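Local structure of endopolygalacturonase (Chondrostereum purpureum, 1KCD) at residues P118-S123 against G154-A159; H150-F155 against K170-C175; Y223-K228 against N246-I251. The protein probably hydrolyses the alpha-1,4 links between galacturonic acid units of polygalacturonic acid, cutting the polymer into shorter chains. All blocks are in the same frame, centred on the assembly; numbering follows the deposited sequence.

Contact 1. Residues P118-S123 against G154-A159; sequences PAQAIS and GFDVSA. With GTK (beta-D-galactofuranuronic acid), chain B.
Ile-122 runs beside Phe-155 and Ser-123 beside Asp-156 in a parallel pairing, and Ile-122 binds on both sides of its partner: its N donates to Gly-154 O over 3.0 Å, and its O receives Asp-156 N at 2.8 Å. The second bond is the straighter, 166° at the hydrogen. Phe-155 CA adds a CA-H...O contact to the same Ile-122 O. One face of the pair is apolar. There the side chains of Ile-122 and Phe-155 run alongside each other in the same direction, and the tip of the isoleucine, CD1, meets ring atom CE1 of Phe-155 at 3.8 Å. On the opposite face Asp-156 swings its OD2 to 3.3 Å from Gln-120 CG, the amide and carboxylate planes standing 75° apart, so the oxygen rests on the aliphatic part of the glutamine. Because the Gln-120 chain bends at chi2 (93°), its amide leads off toward the bound sugar, where NE2 donates to GTK O1 over 3.2 Å. Ser-123, on this same face, has its hydroxyl bonded to Lys-102. These are neighbouring rungs of the right-handed parallel beta-helix of glycoside hydrolase family 28. Strand 122-127 is flanked by 101-104 and 155-158, the latter in turn by 176-179; inside the coil Ile-122 and Phe-155 pack on strand 130-139, and Phe-155 also on 162-170.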
loop_
_atom_site.group_PDB
_atom_site.type_symbol
_atom_site.label_atom_id
_atom_site.label_comp_id
_atom_site.label_asym_id
_atom_site.label_seq_id
_atom_site.Cartn_x
_atom_site.Cartn_y
_atom_site.Cartn_z
ATOM N N PRO A 118 -6.720 8.899 9.513
ATOM C CA PRO A 118 -8.038 9.345 9.022
ATOM C C PRO A 118 -8.455 8.611 7.756
ATOM O O PRO A 118 -9.656 8.275 7.666
ATOM C CB PRO A 118 -7.846 10.851 8.817
ATOM C CG PRO A 118 -6.779 11.233 9.868
ATOM C CD PRO A 118 -5.816 10.060 9.821
ATOM N N ALA A 119 -7.528 8.437 6.834
ATOM C CA ALA A 119 -7.817 7.651 5.613
ATOM C C ALA A 119 -6.496 7.055 5.180
ATOM O O ALA A 119 -5.944 6.262 5.970
ATOM C CB ALA A 119 -8.524 8.495 4.588
ATOM N N GLN A 120 -5.947 7.347 4.025
ATOM C CA GLN A 120 -4.761 6.625 3.561
ATOM C C GLN A 120 -3.612 6.890 4.536
ATOM O O GLN A 120 -3.380 8.051 4.948
ATOM C CB GLN A 120 -4.362 7.110 2.188
ATOM C CG GLN A 120 -5.418 6.715 1.123
ATOM C CD GLN A 120 -6.442 7.811 0.923
ATOM O OE1 GLN A 120 -6.771 8.605 1.773
ATOM N NE2 GLN A 120 -7.056 7.841 -0.268
ATOM N N ALA A 121 -2.896 5.842 4.924
ATOM C CA ALA A 121 -1.969 5.934 6.057
ATOM C C ALA A 121 -0.600 6.448 5.657
ATOM O O ALA A 121 -0.201 7.563 6.058
ATOM C CB ALA A 121 -1.885 4.597 6.787
ATOM N N ILE A 122 0.131 5.694 4.842
ATOM C CA ILE A 122 1.507 6.099 4.487
ATOM C C ILE A 122 1.678 6.232 2.983
ATOM O O ILE A 122 1.488 5.241 2.250
ATOM C CB ILE A 122 2.505 5.065 5.049
ATOM C CG1 ILE A 122 2.327 4.894 6.564
ATOM C CG2 ILE A 122 3.946 5.456 4.696
ATOM C CD1 ILE A 122 3.253 3.841 7.151
ATOM N N SER A 123 2.021 7.444 2.547
ATOM C CA SER A 123 2.378 7.684 1.141
ATOM C C SER A 123 3.891 7.618 1.015
ATOM O O SER A 123 4.578 8.293 1.768
ATOM C CB SER A 123 1.829 9.055 0.761
ATOM O OG SER A 123 2.240 9.397 -0.544
ATOM N N GLY A 154 -2.809 0.999 3.596
ATOM C CA GLY A 154 -1.602 0.920 4.441
ATOM C C GLY A 154 -0.479 1.726 3.818
ATOM O O GLY A 154 0.050 2.675 4.439
ATOM N N PHE A 155 -0.086 1.376 2.603
ATOM C CA PHE A 155 0.998 2.021 1.896
ATOM C C PHE A 155 0.537 2.341 0.477
ATOM O O PHE A 155 0.140 1.413 -0.232
ATOM C CB PHE A 155 2.219 1.096 1.784
ATOM C CG PHE A 155 2.703 0.566 3.116
ATOM C CD1 PHE A 155 3.680 1.338 3.808
ATOM C CD2 PHE A 155 2.217 -0.599 3.660
ATOM C CE1 PHE A 155 4.148 0.851 5.038
ATOM C CE2 PHE A 155 2.673 -1.033 4.881
ATOM C CZ PHE A 155 3.620 -0.309 5.603
ATOM N N ASP A 156 0.642 3.601 0.095
ATOM C CA ASP A 156 0.410 4.000 -1.313
ATOM C C ASP A 156 1.753 4.377 -1.884
ATOM O O ASP A 156 2.381 5.312 -1.361
ATOM C CB ASP A 156 -0.569 5.162 -1.393
ATOM C CG ASP A 156 -1.968 4.725 -0.950
ATOM O OD1 ASP A 156 -2.389 3.599 -1.346
ATOM O OD2 ASP A 156 -2.619 5.543 -0.267
ATOM N N VAL A 157 2.220 3.696 -2.912
ATOM C CA VAL A 157 3.593 3.867 -3.393
ATOM C C VAL A 157 3.609 4.405 -4.812
ATOM O O VAL A 157 3.064 3.783 -5.727
ATOM C CB VAL A 157 4.329 2.507 -3.368
ATOM C CG1 VAL A 157 5.755 2.716 -3.866
ATOM C CG2 VAL A 157 4.293 1.896 -1.986
ATOM N N SER A 158 4.269 5.540 -4.979
ATOM C CA SER A 158 4.601 6.121 -6.278
ATOM C C SER A 158 6.074 6.484 -6.195
ATOM O O SER A 158 6.457 7.581 -5.797
ATOM C CB SER A 158 3.772 7.353 -6.590
ATOM O OG SER A 158 2.424 6.928 -6.851
ATOM N N ALA A 159 6.902 5.472 -6.546
ATOM C CA ALA A 159 8.331 5.624 -6.264
ATOM C C ALA A 159 9.116 4.476 -6.920
ATOM O O ALA A 159 8.560 3.409 -7.152
ATOM C CB ALA A 159 8.635 5.564 -4.789
HETATM C C1 GTK B . -6.512 5.131 -2.507
HETATM O O1 GTK B . -5.913 6.368 -2.869
HETATM C C2 GTK B . -7.908 5.268 -1.968
HETATM O O2 GTK B . -8.237 4.055 -1.251
HETATM C C3 GTK B . -8.754 5.229 -3.261
HETATM O O3 GTK B . -9.065 6.572 -3.604
HETATM C C4 GTK B . -7.804 4.677 -4.331
HETATM O O4 GTK B . -6.563 4.381 -3.706
HETATM C C5 GTK B . -8.353 3.528 -5.173
HETATM O O5 GTK B . -8.249 2.369 -4.361
HETATM C C6 GTK B . -7.711 3.220 -6.492
HETATM O O6B GTK B . -7.813 4.190 -7.401
HETATM O O6A GTK B . -7.108 2.191 -6.741
#

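Contact 2. Residues H150-F155 against K170-C175. With GTK (beta-D-galactofuranuronic acid), chain B; GTR (beta-D-galactopyranuronic acid), chain C.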
loop_
_atom_site.group_PDB
_atom_site.type_symbol
_atom_site.label_atom_id
_atom_site.label_comp_id
_atom_site.label_asym_id
_atom_site.label_seq_id
_atom_site.Cartn_x
_atom_site.Cartn_y
_atom_site.Cartn_z
ATOM N N HIS A 150 -12.546 3.845 6.152
ATOM C CA HIS A 150 -12.651 3.531 4.723
ATOM C C HIS A 150 -11.498 4.247 3.999
ATOM O O HIS A 150 -11.023 5.286 4.509
ATOM C CB HIS A 150 -14.023 3.958 4.231
ATOM C CG HIS A 150 -14.339 3.351 2.882
ATOM N ND1 HIS A 150 -14.651 2.013 2.764
ATOM C CD2 HIS A 150 -14.386 3.875 1.627
ATOM C CE1 HIS A 150 -14.875 1.715 1.477
ATOM N NE2 HIS A 150 -14.725 2.841 0.753
ATOM N N ASN A 151 -11.026 3.722 2.899
ATOM C CA ASN A 151 -9.872 4.294 2.186
ATOM C C ASN A 151 -8.643 4.429 3.073
ATOM O O ASN A 151 -7.827 5.338 2.891
ATOM C CB ASN A 151 -10.177 5.658 1.511
ATOM C CG ASN A 151 -11.269 5.514 0.476
ATOM O OD1 ASN A 151 -12.316 6.161 0.588
ATOM N ND2 ASN A 151 -11.018 4.741 -0.563
ATOM N N THR A 152 -8.522 3.449 3.988
ATOM C CA THR A 152 -7.426 3.435 4.960
ATOM C C THR A 152 -6.236 2.626 4.460
ATOM O O THR A 152 -5.679 1.775 5.155
ATOM C CB THR A 152 -7.936 2.900 6.318
ATOM O OG1 THR A 152 -8.783 1.774 6.046
ATOM C CG2 THR A 152 -8.748 3.966 7.058
ATOM N N ASP A 153 -5.800 2.925 3.233
ATOM C CA ASP A 153 -4.696 2.202 2.638
ATOM C C ASP A 153 -3.490 2.158 3.558
ATOM O O ASP A 153 -3.123 3.149 4.186
ATOM C CB ASP A 153 -4.202 2.893 1.345
ATOM C CG ASP A 153 -5.224 3.052 0.224
ATOM O OD1 ASP A 153 -6.409 3.205 0.560
ATOM O OD2 ASP A 153 -4.833 3.078 -0.959
ATOM N N GLY A 154 -2.809 0.999 3.596
ATOM C CA GLY A 154 -1.602 0.920 4.441
ATOM C C GLY A 154 -0.479 1.726 3.818
ATOM O O GLY A 154 0.050 2.675 4.439
ATOM N N PHE A 155 -0.086 1.376 2.603
ATOM C CA PHE A 155 0.998 2.021 1.896
ATOM C C PHE A 155 0.537 2.341 0.477
ATOM O O PHE A 155 0.140 1.413 -0.232
ATOM C CB PHE A 155 2.219 1.096 1.784
ATOM C CG PHE A 155 2.703 0.566 3.116
ATOM C CD1 PHE A 155 3.680 1.338 3.808
ATOM C CD2 PHE A 155 2.217 -0.599 3.660
ATOM C CE1 PHE A 155 4.148 0.851 5.038
ATOM C CE2 PHE A 155 2.673 -1.033 4.881
ATOM C CZ PHE A 155 3.620 -0.309 5.603
ATOM N N LYS A 170 -3.699 -3.595 9.268
ATOM C CA LYS A 170 -5.085 -3.929 9.652
ATOM C C LYS A 170 -5.925 -2.761 9.238
ATOM O O LYS A 170 -5.788 -1.681 9.806
ATOM C CB LYS A 170 -5.143 -4.164 11.160
ATOM C CG LYS A 170 -4.177 -5.244 11.634
ATOM C CD LYS A 170 -4.303 -5.467 13.147
ATOM C CE LYS A 170 -3.464 -6.684 13.569
ATOM N NZ LYS A 170 -3.513 -6.851 15.044
ATOM N N ASN A 171 -6.733 -2.901 8.185
ATOM C CA ASN A 171 -7.356 -1.707 7.652
ATOM C C ASN A 171 -8.616 -2.059 6.869
ATOM O O ASN A 171 -9.199 -3.153 7.070
ATOM C CB ASN A 171 -6.343 -0.919 6.789
ATOM C CG ASN A 171 -6.036 -1.685 5.517
ATOM O OD1 ASN A 171 -6.327 -2.862 5.380
ATOM N ND2 ASN A 171 -5.465 -0.948 4.530
ATOM N N GLN A 172 -9.055 -1.107 6.016
ATOM C CA GLN A 172 -10.308 -1.251 5.292
ATOM C C GLN A 172 -10.137 -0.992 3.806
ATOM O O GLN A 172 -11.144 -0.846 3.122
ATOM C CB GLN A 172 -11.411 -0.339 5.867
ATOM C CG GLN A 172 -11.762 -0.659 7.318
ATOM C CD GLN A 172 -10.770 -0.073 8.317
ATOM O OE1 GLN A 172 -10.275 1.063 8.177
ATOM N NE2 GLN A 172 -10.432 -0.810 9.356
ATOM N N ASP A 173 -8.901 -0.898 3.307
ATOM C CA ASP A 173 -8.732 -0.707 1.870
ATOM C C ASP A 173 -7.422 -1.402 1.492
ATOM O O ASP A 173 -6.983 -2.327 2.226
ATOM C CB ASP A 173 -8.715 0.792 1.472
ATOM C CG ASP A 173 -9.103 1.001 0.016
ATOM O OD1 ASP A 173 -10.273 1.364 -0.269
ATOM O OD2 ASP A 173 -8.274 0.758 -0.893
ATOM N N ASP A 174 -6.806 -1.044 0.368
ATOM C CA ASP A 174 -5.604 -1.799 -0.040
ATOM C C ASP A 174 -4.587 -1.876 1.078
ATOM O O ASP A 174 -4.269 -0.877 1.728
ATOM C CB ASP A 174 -4.986 -1.113 -1.277
ATOM C CG ASP A 174 -5.850 -1.309 -2.499
ATOM O OD1 ASP A 174 -6.311 -2.465 -2.720
ATOM O OD2 ASP A 174 -6.011 -0.324 -3.269
ATOM N N CYS A 175 -4.022 -3.053 1.262
ATOM C CA CYS A 175 -2.884 -3.202 2.158
ATOM C C CYS A 175 -1.712 -2.343 1.673
ATOM O O CYS A 175 -1.095 -1.573 2.378
ATOM C CB CYS A 175 -2.573 -4.706 2.244
ATOM S SG CYS A 175 -1.271 -5.035 3.474
HETATM C C1 GTK B . -6.512 5.131 -2.507
HETATM O O1 GTK B . -5.913 6.368 -2.869
HETATM C C2 GTK B . -7.908 5.268 -1.968
HETATM O O2 GTK B . -8.237 4.055 -1.251
HETATM C C3 GTK B . -8.754 5.229 -3.261
HETATM O O3 GTK B . -9.065 6.572 -3.604
HETATM C C4 GTK B . -7.804 4.677 -4.331
HETATM O O4 GTK B . -6.563 4.381 -3.706
HETATM C C5 GTK B . -8.353 3.528 -5.173
HETATM O O5 GTK B . -8.249 2.369 -4.361
HETATM C C6 GTK B . -7.711 3.220 -6.492
HETATM O O6B GTK B . -7.813 4.190 -7.401
HETATM O O6A GTK B . -7.108 2.191 -6.741
HETATM C C1 GTR C . -13.931 0.810 -2.544
HETATM C C2 GTR C . -13.528 2.275 -2.233
HETATM C C3 GTR C . -12.917 2.818 -3.407
HETATM C C4 GTR C . -11.586 2.049 -3.832
HETATM C C5 GTR C . -12.041 0.577 -3.950
HETATM C C6 GTR C . -10.834 -0.313 -4.209
HETATM O O1 GTR C . -14.452 0.216 -1.373
HETATM O O2 GTR C . -14.756 3.007 -1.927
HETATM O O3 GTR C . -12.482 4.210 -3.161
HETATM O O4 GTR C . -10.565 2.197 -2.797
HETATM O O5 GTR C . -12.682 0.130 -2.742
HETATM O O6A GTR C . -10.402 -1.118 -3.356
HETATM O O6B GTR C . -10.292 -0.199 -5.320
#
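The carboxylates of Asp-153 and Asp-173 lie nearly parallel (10°) but in offset planes, with Asp-153 OD1 3.4 Å from Asp-173 OD2. GTK O2 sits close to both and also takes a hydrogen bond from Asn-151 ND2, whose amide donates to GTR O3 as well. The His-150 ring presents an edge to the second sugar, with GTR O2 in its plane and 2.7 Å from NE2. A further flat group, the Asn-171 amide, keeps Thr-152 O (2.8 Å from ND2) and Asp-174 O near its own plane, though it reaches both oxygens from above their carbonyl planes. Asp-174 O is gripped twice, since Gly-154 N also donates to it over 3.0 Å. The Thr-152 hydroxyl, set between the backbone N and the carbonyl carbon (chi1 43°), works in both directions: OG1 donates to Gln-172 OE1 at 2.7 Å and accepts Gln-172 N at 2.9 Å. A valine here would probably leave both of these Gln-172 groups without their mate and the glutamine side chain less firmly set. Gly-154 packs its CA against Cys-175 O, leaving no room for a side chain, and Phe-155 N donates to that oxygen. The two loops thus form part of the sugar-binding site, with His-195, the predicted active-site residue, touching Asp-173. They lead into adjacent strands, 155-158 and 176-179, and follow strands 130-139 and 162-170; the disulfide from Cys-175 to Cys-191 joins the second loop to strand 190-192.

Contact 3. Residues Y223-K228 against N246-I251; sequences YGVRIK and NTISGI. With GTR (beta-D-galactopyranuronic acid), chain C; GTK (beta-D-galactofuranuronic acid), chain B.
Ile-248 is the first residue of 246-251 to press on the other segment, and it does so with two branches. CG2 rests on Gly-224 CA at 3.8 Å, while CD1 meets Val-225 CG1 at 3.9 Å, the two side chains crossing at about a right angle. A side chain at position 224 would be pushed tightly against Ile-248 CG2, so the glycine lets the chain turn its corner close to the isoleucine. Ile-251 comes next. Its CG2 packs near Gly-224 N, and its CG1 branch, bent at chi2 (-55°), lays CD1 3.7 Å from Tyr-223 O. All of this is van der Waals contact, methyl on backbone except where Ile-248 CD1 meets Val-225 CG1. Beyond the corner come the two basic residues; Tyr-223, from before it, places CE2 3.4 Å above the plane of the Arg-226 guanidinium, over its centre, and Lys-228 CE covers the opposite face, so the group is sandwiched and its orientation fixed. The carboxylate of GTR arrives at the guanidinium edge: Arg-226 NH2 donates to GTR O6A over 2.8 Å, nearly straight at 168°, and NH1 reaches GTR O6B. Lys-228, extended beyond CG, carries NZ to GTR O6B at 2.9 Å and to GTK O6A at 2.7 Å, bridging two sugar acids. Asp-174 forms salt bridges with both basic residues and probably offsets part of their charge. The chemistry is therefore divided: isoleucines of strand 247-251 back the corner that leads from strand 207-221 into 226-230, whereas beyond it two cations meet the carboxylates that distinguish galacturonate from a neutral sugar.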
loop_
_atom_site.group_PDB
_atom_site.type_symbol
_atom_site.label_atom_id
_atom_site.label_comp_id
_atom_site.label_asym_id
_atom_site.label_seq_id
_atom_site.Cartn_x
_atom_site.Cartn_y
_atom_site.Cartn_z
ATOM N N TYR A 223 -10.183 -8.735 -1.573
ATOM C CA TYR A 223 -9.464 -9.316 -2.704
ATOM C C TYR A 223 -8.159 -9.892 -2.167
ATOM O O TYR A 223 -7.703 -9.430 -1.101
ATOM C CB TYR A 223 -9.123 -8.288 -3.760
ATOM C CG TYR A 223 -10.272 -7.436 -4.269
ATOM C CD1 TYR A 223 -10.960 -7.775 -5.433
ATOM C CD2 TYR A 223 -10.612 -6.280 -3.594
ATOM C CE1 TYR A 223 -11.988 -6.982 -5.896
ATOM C CE2 TYR A 223 -11.641 -5.483 -4.092
ATOM C CZ TYR A 223 -12.322 -5.850 -5.222
ATOM O OH TYR A 223 -13.324 -5.059 -5.705
ATOM N N GLY A 224 -7.594 -10.871 -2.877
ATOM C CA GLY A 224 -6.306 -11.399 -2.443
ATOM C C GLY A 224 -5.216 -10.526 -3.064
ATOM O O GLY A 224 -4.551 -9.762 -2.364
ATOM N N VAL A 225 -5.043 -10.653 -4.368
ATOM C CA VAL A 225 -4.153 -9.773 -5.148
ATOM C C VAL A 225 -4.919 -9.201 -6.328
ATOM O O VAL A 225 -5.747 -9.893 -6.928
ATOM C CB VAL A 225 -2.847 -10.459 -5.601
ATOM C CG1 VAL A 225 -2.076 -10.983 -4.392
ATOM C CG2 VAL A 225 -3.129 -11.592 -6.612
ATOM N N ARG A 226 -4.614 -7.926 -6.617
ATOM C CA ARG A 226 -5.181 -7.287 -7.787
ATOM C C ARG A 226 -4.147 -6.493 -8.580
ATOM O O ARG A 226 -3.247 -5.878 -8.020
ATOM C CB ARG A 226 -6.239 -6.255 -7.353
ATOM C CG ARG A 226 -7.623 -6.747 -6.971
ATOM C CD ARG A 226 -8.555 -5.495 -7.032
ATOM N NE ARG A 226 -8.222 -4.723 -5.801
ATOM C CZ ARG A 226 -8.942 -3.692 -5.398
ATOM N NH1 ARG A 226 -9.991 -3.240 -6.117
ATOM N NH2 ARG A 226 -8.634 -3.017 -4.284
ATOM N N ILE A 227 -4.380 -6.497 -9.909
ATOM C CA ILE A 227 -3.763 -5.491 -10.755
ATOM C C ILE A 227 -4.906 -4.776 -11.427
ATOM O O ILE A 227 -5.646 -5.411 -12.187
ATOM C CB ILE A 227 -2.788 -6.070 -11.794
ATOM C CG1 ILE A 227 -1.788 -6.997 -11.071
ATOM C CG2 ILE A 227 -2.115 -4.948 -12.604
ATOM C CD1 ILE A 227 -0.802 -7.632 -12.082
ATOM N N LYS A 228 -5.096 -3.515 -11.095
ATOM C CA LYS A 228 -6.241 -2.742 -11.575
ATOM C C LYS A 228 -5.762 -1.565 -12.375
ATOM O O LYS A 228 -4.908 -0.816 -11.922
ATOM C CB LYS A 228 -7.084 -2.232 -10.376
ATOM C CG LYS A 228 -6.370 -1.909 -9.054
ATOM C CD LYS A 228 -7.334 -1.287 -8.025
ATOM C CE LYS A 228 -6.637 -1.179 -6.641
ATOM N NZ LYS A 228 -7.381 -0.328 -5.739
ATOM N N ASN A 246 2.925 -16.412 -1.406
ATOM C CA ASN A 246 1.903 -15.715 -0.623
ATOM C C ASN A 246 0.817 -16.661 -0.163
ATOM O O ASN A 246 0.415 -17.558 -0.891
ATOM C CB ASN A 246 1.276 -14.603 -1.468
ATOM C CG ASN A 246 2.319 -13.647 -1.975
ATOM O OD1 ASN A 246 2.832 -12.852 -1.183
ATOM N ND2 ASN A 246 2.668 -13.721 -3.291
ATOM N N THR A 247 0.391 -16.462 1.085
ATOM C CA THR A 247 -0.621 -17.316 1.683
ATOM C C THR A 247 -1.830 -16.446 1.987
ATOM O O THR A 247 -1.761 -15.492 2.762
ATOM C CB THR A 247 -0.093 -17.947 2.965
ATOM O OG1 THR A 247 1.094 -18.683 2.618
ATOM C CG2 THR A 247 -1.136 -18.896 3.549
ATOM N N ILE A 248 -2.958 -16.788 1.340
ATOM C CA ILE A 248 -4.143 -15.892 1.381
ATOM C C ILE A 248 -5.372 -16.699 1.721
ATOM O O ILE A 248 -5.559 -17.790 1.186
ATOM C CB ILE A 248 -4.255 -15.195 -0.002
ATOM C CG1 ILE A 248 -2.962 -14.412 -0.306
ATOM C CG2 ILE A 248 -5.494 -14.314 -0.105
ATOM C CD1 ILE A 248 -3.041 -13.601 -1.619
ATOM N N SER A 249 -6.269 -16.148 2.524
ATOM C CA SER A 249 -7.518 -16.840 2.846
ATOM C C SER A 249 -8.568 -15.834 3.301
ATOM O O SER A 249 -8.236 -14.663 3.575
ATOM C CB SER A 249 -7.234 -17.883 3.933
ATOM O OG SER A 249 -6.765 -17.262 5.127
ATOM N N GLY A 250 -9.822 -16.293 3.366
ATOM C CA GLY A 250 -10.870 -15.436 3.865
ATOM C C GLY A 250 -11.159 -14.293 2.897
ATOM O O GLY A 250 -11.431 -13.160 3.344
ATOM N N ILE A 251 -11.131 -14.599 1.611
ATOM C CA ILE A 251 -11.364 -13.544 0.604
ATOM C C ILE A 251 -12.814 -13.499 0.146
ATOM O O ILE A 251 -13.405 -14.534 -0.222
ATOM C CB ILE A 251 -10.441 -13.829 -0.591
ATOM C CG1 ILE A 251 -8.969 -13.869 -0.173
ATOM C CG2 ILE A 251 -10.725 -12.825 -1.709
ATOM C CD1 ILE A 251 -8.486 -12.609 0.564
HETATM C C1 GTR C . -13.931 0.810 -2.544
HETATM C C2 GTR C . -13.528 2.275 -2.233
HETATM C C3 GTR C . -12.917 2.818 -3.407
HETATM C C4 GTR C . -11.586 2.049 -3.832
HETATM C C5 GTR C . -12.041 0.577 -3.950
HETATM C C6 GTR C . -10.834 -0.313 -4.209
HETATM O O1 GTR C . -14.452 0.216 -1.373
HETATM O O2 GTR C . -14.756 3.007 -1.927
HETATM O O3 GTR C . -12.482 4.210 -3.161
HETATM O O4 GTR C . -10.565 2.197 -2.797
HETATM O O5 GTR C . -12.682 0.130 -2.742
HETATM O O6A GTR C . -10.402 -1.118 -3.356
HETATM O O6B GTR C . -10.292 -0.199 -5.320
HETATM C C1 GTK B . -6.512 5.131 -2.507
HETATM O O1 GTK B . -5.913 6.368 -2.869
HETATM C C2 GTK B . -7.908 5.268 -1.968
HETATM O O2 GTK B . -8.237 4.055 -1.251
HETATM C C3 GTK B . -8.754 5.229 -3.261
HETATM O O3 GTK B . -9.065 6.572 -3.604
HETATM C C4 GTK B . -7.804 4.677 -4.331
HETATM O O4 GTK B . -6.563 4.381 -3.706
HETATM C C5 GTK B . -8.353 3.528 -5.173
HETATM O O5 GTK B . -8.249 2.369 -4.361
HETATM C C6 GTK B . -7.711 3.220 -6.492
HETATM O O6B GTK B . -7.813 4.190 -7.401
HETATM O O6A GTK B . -7.108 2.191 -6.741
#

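From the N terminus, contact 1 opens first and closes a loop of 30 residues, bringing strand 155-158 beside 122-127. Contact 2 starts from the same residues that close contact 1, with Gly-154 and Phe-155 in common, and closes the shorter loop to 170-175; the two overlap in series, neither nested in the other. A probable hydrogen bond from Ala-121 N to Asp-153 O joins them directly. Contact 3 closes its own loop of 17 residues, which holds strand 237-244; Asp-174 of contact 2 reaches forward to its Arg-226 and Lys-228. Each joins neighbouring coils of the beta-helix, contact 3 further along than the adjoining contacts 1 and 2, and all reach GTK.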